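Side-chain contacts in gamma-glutamyltranspeptidase (Ggt) (Helicobacter pylori 26695, PDB 5BPK), which probably transfers or hydrolyses the gamma-glutamyl group of glutathione and related compounds, as an Ntn-hydrolase of the gamma-glutamyltranspeptidase family: residues 87-92 / 102-107; 117-122 / 162-167. All coordinates share one frame; numbering follows the deposited sequence. Where two conformers were deposited one is given.

Interaction 1: 87-92 / 102-107. With EDO (1,2-ethanediol), chain V.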
# COMPACT_ATOMS: atom_id res chain seq x y z
N LEU B 87 1.08 11.30 -13.76
CA LEU B 87 1.79 10.72 -12.62
C LEU B 87 1.31 9.31 -12.30
O LEU B 87 0.13 9.01 -12.43
CB LEU B 87 1.60 11.58 -11.36
CG LEU B 87 2.11 13.02 -11.40
CD1 LEU B 87 1.58 13.83 -10.20
CD2 LEU B 87 3.65 13.06 -11.45
N VAL B 88 2.25 8.46 -11.89
CA VAL B 88 1.96 7.15 -11.32
C VAL B 88 2.62 7.14 -9.94
O VAL B 88 3.84 7.32 -9.83
CB VAL B 88 2.49 6.00 -12.20
CG1 VAL B 88 1.92 4.64 -11.73
CG2 VAL B 88 2.17 6.26 -13.67
N VAL B 89 1.83 6.99 -8.89
CA VAL B 89 2.32 7.21 -7.55
C VAL B 89 1.63 6.33 -6.51
O VAL B 89 0.49 5.92 -6.68
CB VAL B 89 2.21 8.71 -7.19
CG1 VAL B 89 0.76 9.14 -7.18
CG2 VAL B 89 2.91 9.04 -5.88
N GLY B 90 2.35 6.03 -5.45
CA GLY B 90 1.83 5.26 -4.32
C GLY B 90 2.92 5.09 -3.29
O GLY B 90 4.07 5.48 -3.52
N SER B 91 2.55 4.51 -2.14
CA SER B 91 3.46 4.33 -1.03
C SER B 91 2.93 3.34 -0.02
O SER B 91 1.71 3.17 0.08
CB SER B 91 3.65 5.67 -0.29
OG SER B 91 4.59 5.57 0.76
N PRO B 92 3.83 2.69 0.73
CA PRO B 92 3.47 2.04 1.97
C PRO B 92 3.38 3.04 3.12
O PRO B 92 3.63 4.23 2.93
CB PRO B 92 4.63 1.08 2.18
CG PRO B 92 5.79 1.75 1.60
CD PRO B 92 5.25 2.46 0.40
N LEU B 102 -0.77 12.25 -1.14
CA LEU B 102 -1.29 13.62 -1.30
C LEU B 102 -0.17 14.64 -1.47
O LEU B 102 -0.23 15.50 -2.34
CB LEU B 102 -2.14 13.97 -0.05
CG LEU B 102 -2.73 15.35 0.27
CD1 LEU B 102 -1.71 16.36 0.70
CD2 LEU B 102 -3.53 15.84 -0.91
N GLN B 103 0.85 14.53 -0.64
CA GLN B 103 1.93 15.50 -0.63
C GLN B 103 2.76 15.43 -1.91
O GLN B 103 3.09 16.47 -2.48
CB GLN B 103 2.77 15.35 0.65
CG GLN B 103 2.05 15.91 1.87
CD GLN B 103 2.70 15.58 3.19
OE1 GLN B 103 3.52 16.37 3.70
NE2 GLN B 103 2.37 14.41 3.76
N VAL B 104 3.05 14.22 -2.38
CA VAL B 104 3.82 14.07 -3.62
C VAL B 104 3.06 14.69 -4.78
O VAL B 104 3.62 15.46 -5.57
CB VAL B 104 4.16 12.59 -3.91
CG1 VAL B 104 4.82 12.43 -5.28
CG2 VAL B 104 5.06 12.03 -2.81
N ILE B 105 1.77 14.39 -4.87
CA ILE B 105 0.94 14.94 -5.93
C ILE B 105 0.87 16.48 -5.88
O ILE B 105 1.03 17.15 -6.90
CB ILE B 105 -0.49 14.35 -5.91
CG1 ILE B 105 -0.43 12.85 -6.24
CG2 ILE B 105 -1.39 15.09 -6.90
CD1 ILE B 105 -1.75 12.13 -6.07
N SER B 106 0.63 17.02 -4.69
CA SER B 106 0.57 18.47 -4.49
C SER B 106 1.91 19.11 -4.82
O SER B 106 1.95 20.18 -5.42
CB SER B 106 0.19 18.78 -3.04
OG SER B 106 0.29 20.16 -2.73
N ASN B 107 3.01 18.47 -4.41
CA ASN B 107 4.33 19.03 -4.68
C ASN B 107 4.57 19.24 -6.18
O ASN B 107 5.15 20.23 -6.59
CB ASN B 107 5.43 18.16 -4.07
CG ASN B 107 5.51 18.28 -2.56
OD1 ASN B 107 4.98 19.23 -1.96
ND2 ASN B 107 6.17 17.30 -1.92
C1 EDO V . 0.08 20.83 0.65
O1 EDO V . 1.08 20.18 -0.14
C2 EDO V . 0.65 21.41 1.95
O2 EDO V . 1.48 22.52 1.63
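L87 and V89 of strand 87-89 face V104 and I105 of helix 102-107, the short axes running nearly antiparallel at 160° and coming within 10.0 Å of each other. V89 contributes the largest share of the buried surface, closely followed by I105, and its two methyls part to reach two successive helix residues. CG2 of V89 meets CG1 of V104 at 3.9 Å, the two valine side chains passing each other in opposite directions. The other branch, CG1, is held between the backbone N and the carbonyl carbon (chi1 63°), and from there it lies 4.0 Å from CG1 of I105 and 4.1 Å from I105 CD1. I105 meets it with these two atoms of its longer branch, CG1 lying beside its own backbone N (chi1 -65°). L87 adds a looser approach, its CD1 standing 4.5 Å from the CA of I105. On another side of the helix, S106 OG accepts a 2.7 Å hydrogen bond from O1 of an ethanediol, probably a relic of crystallisation, and also bonds to D110. Beyond the strand, S91 OG bonds to the carbonyl O of P92 at 2.7 Å, in the carbonyl plane on a lone pair. T77 and V79 of strand 77-81 also touch I105, and A166 of strand 166-171 packs against V89, so helix 96-109 packs on one face of the antiparallel sheet.

Interaction 2: 117-122 / 162-167. With EDO (1,2-ethanediol), chain H.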
# COMPACT_ATOMS: atom_id res chain seq x y z
N GLU B 117 12.25 15.76 -6.59
CA GLU B 117 12.01 16.78 -5.57
C GLU B 117 10.71 16.50 -4.81
O GLU B 117 10.66 16.57 -3.56
CB GLU B 117 11.97 18.16 -6.20
CG GLU B 117 13.31 18.63 -6.76
CD GLU B 117 13.19 19.87 -7.65
OE1 GLU B 117 12.16 20.04 -8.35
OE2 GLU B 117 14.13 20.67 -7.65
N ALA B 118 9.65 16.19 -5.55
CA ALA B 118 8.34 15.93 -4.95
C ALA B 118 8.39 14.76 -3.97
O ALA B 118 7.70 14.78 -2.94
CB ALA B 118 7.29 15.67 -6.03
N VAL B 119 9.17 13.73 -4.30
CA VAL B 119 9.33 12.56 -3.42
C VAL B 119 10.27 12.81 -2.22
O VAL B 119 9.95 12.42 -1.09
CB VAL B 119 9.81 11.33 -4.22
CG1 VAL B 119 10.20 10.16 -3.30
CG2 VAL B 119 8.72 10.88 -5.22
N SER B 120 11.41 13.46 -2.45
CA SER B 120 12.37 13.70 -1.37
C SER B 120 11.88 14.72 -0.34
O SER B 120 12.27 14.66 0.83
CB SER B 120 13.70 14.17 -1.94
OG SER B 120 14.34 13.12 -2.64
N ALA B 121 11.03 15.65 -0.77
CA ALA B 121 10.56 16.74 0.09
C ALA B 121 10.03 16.22 1.43
O ALA B 121 9.28 15.22 1.45
CB ALA B 121 9.48 17.56 -0.61
N PRO B 122 10.42 16.87 2.54
CA PRO B 122 9.90 16.45 3.84
C PRO B 122 8.38 16.43 3.90
O PRO B 122 7.72 17.24 3.25
CB PRO B 122 10.47 17.50 4.79
CG PRO B 122 11.80 17.82 4.17
CD PRO B 122 11.51 17.86 2.69
N GLY B 162 6.93 6.75 4.73
CA GLY B 162 6.65 6.36 3.35
C GLY B 162 7.83 5.85 2.57
O GLY B 162 8.99 5.94 3.00
N ASP B 163 7.52 5.34 1.38
CA ASP B 163 8.53 4.87 0.43
C ASP B 163 7.90 4.89 -0.96
O ASP B 163 7.37 3.91 -1.45
CB ASP B 163 9.04 3.48 0.82
CG ASP B 163 10.09 2.94 -0.16
OD1 ASP B 163 10.57 3.71 -1.01
OD2 ASP B 163 10.40 1.74 -0.08
N VAL B 164 7.91 6.08 -1.54
CA VAL B 164 7.24 6.34 -2.80
C VAL B 164 8.12 5.97 -3.99
O VAL B 164 9.27 6.36 -4.08
CB VAL B 164 6.88 7.83 -2.91
CG1 VAL B 164 6.24 8.14 -4.29
CG2 VAL B 164 5.96 8.25 -1.76
N ASN B 165 7.55 5.18 -4.89
CA ASN B 165 8.11 4.94 -6.20
C ASN B 165 7.13 5.56 -7.18
O ASN B 165 5.97 5.15 -7.24
CB ASN B 165 8.33 3.45 -6.42
CG ASN B 165 9.35 2.90 -5.46
OD1 ASN B 165 10.49 3.36 -5.45
ND2 ASN B 165 8.94 1.94 -4.63
N ALA B 166 7.59 6.56 -7.91
CA ALA B 166 6.71 7.38 -8.72
C ALA B 166 7.29 7.67 -10.11
O ALA B 166 8.52 7.70 -10.30
CB ALA B 166 6.38 8.67 -7.99
N ILE B 167 6.39 7.87 -11.07
CA ILE B 167 6.74 8.20 -12.45
C ILE B 167 5.96 9.42 -12.89
O ILE B 167 4.77 9.55 -12.56
CB ILE B 167 6.42 7.04 -13.42
CG1 ILE B 167 7.21 5.78 -13.07
CG2 ILE B 167 6.69 7.45 -14.87
CD1 ILE B 167 6.69 4.50 -13.76
C1 EDO H . 18.86 14.13 -1.72
O1 EDO H . 19.72 13.06 -1.25
C2 EDO H . 17.50 13.58 -2.15
O2 EDO H . 17.42 13.36 -3.58
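The apolar contacts centre on V119, whose side chain projects from the last turn of helix 115-120 onto V164 and A166. Its CG2 comes to 3.8 Å from CG1 of V164 and 4.2 Å from the CB of A166, reaching both V164, two residues before strand 166-171, and A166, the first residue of the strand. The second methyl, CG1, sits against the base of V164, 4.0 Å from its carbonyl O and 4.1 Å from its CB. Both branches are therefore used, and the two valine side chains meet at a slant. A chi1 of 171° turns V119 CG1, anti to the backbone N, onto the V164 base and CG2 onto V164 CG1 and A166. V164 also touches T100 and V104 of helix 96-109, and V89 of strand 84-89, so its isopropyl group also packs against that helix and the sheet.

The polar groups bond elsewhere, around the margins of this patch. R185 takes the carbonyl oxygens of V119 and A121 where helix 115-120 ends, while D183 accepts the N-H of V164. N165 turns the other way: its ND2 reaches the carbonyl O of H3 and S43 OG of the other chain of the enzyme.

Between the segments, then, the contact is essentially van der Waals packing of aliphatic groups, with one methyl also against the V164 carbonyl, and without polar pairing. Three buried side chains take part, 107 Å² is buried in all, and the directional bonds are left to the backbone and side chains around it.

In the fold
Interactions 1 and 2 lie side by side, their centres 7 Å apart, on the same antiparallel sheet, in which strands 84-89 and 166-171 are neighbours. The strands are joined by V88 N to I167 O at 2.8 Å, and farther along S91 OG and D163 N approach to 3.0 Å, probably hydrogen bonds both. Helices 96-109 and 115-120 follow each other in the chain, and N107 ND2 ties them through the carbonyl O of A118. The bound dihydro-oxazole amino acid lies about 13 Å from the side chain of V89 and about 11 Å from that of V164; segment 87-92 nevertheless runs on to P92, which lines its pocket and touches T1, another pocket residue.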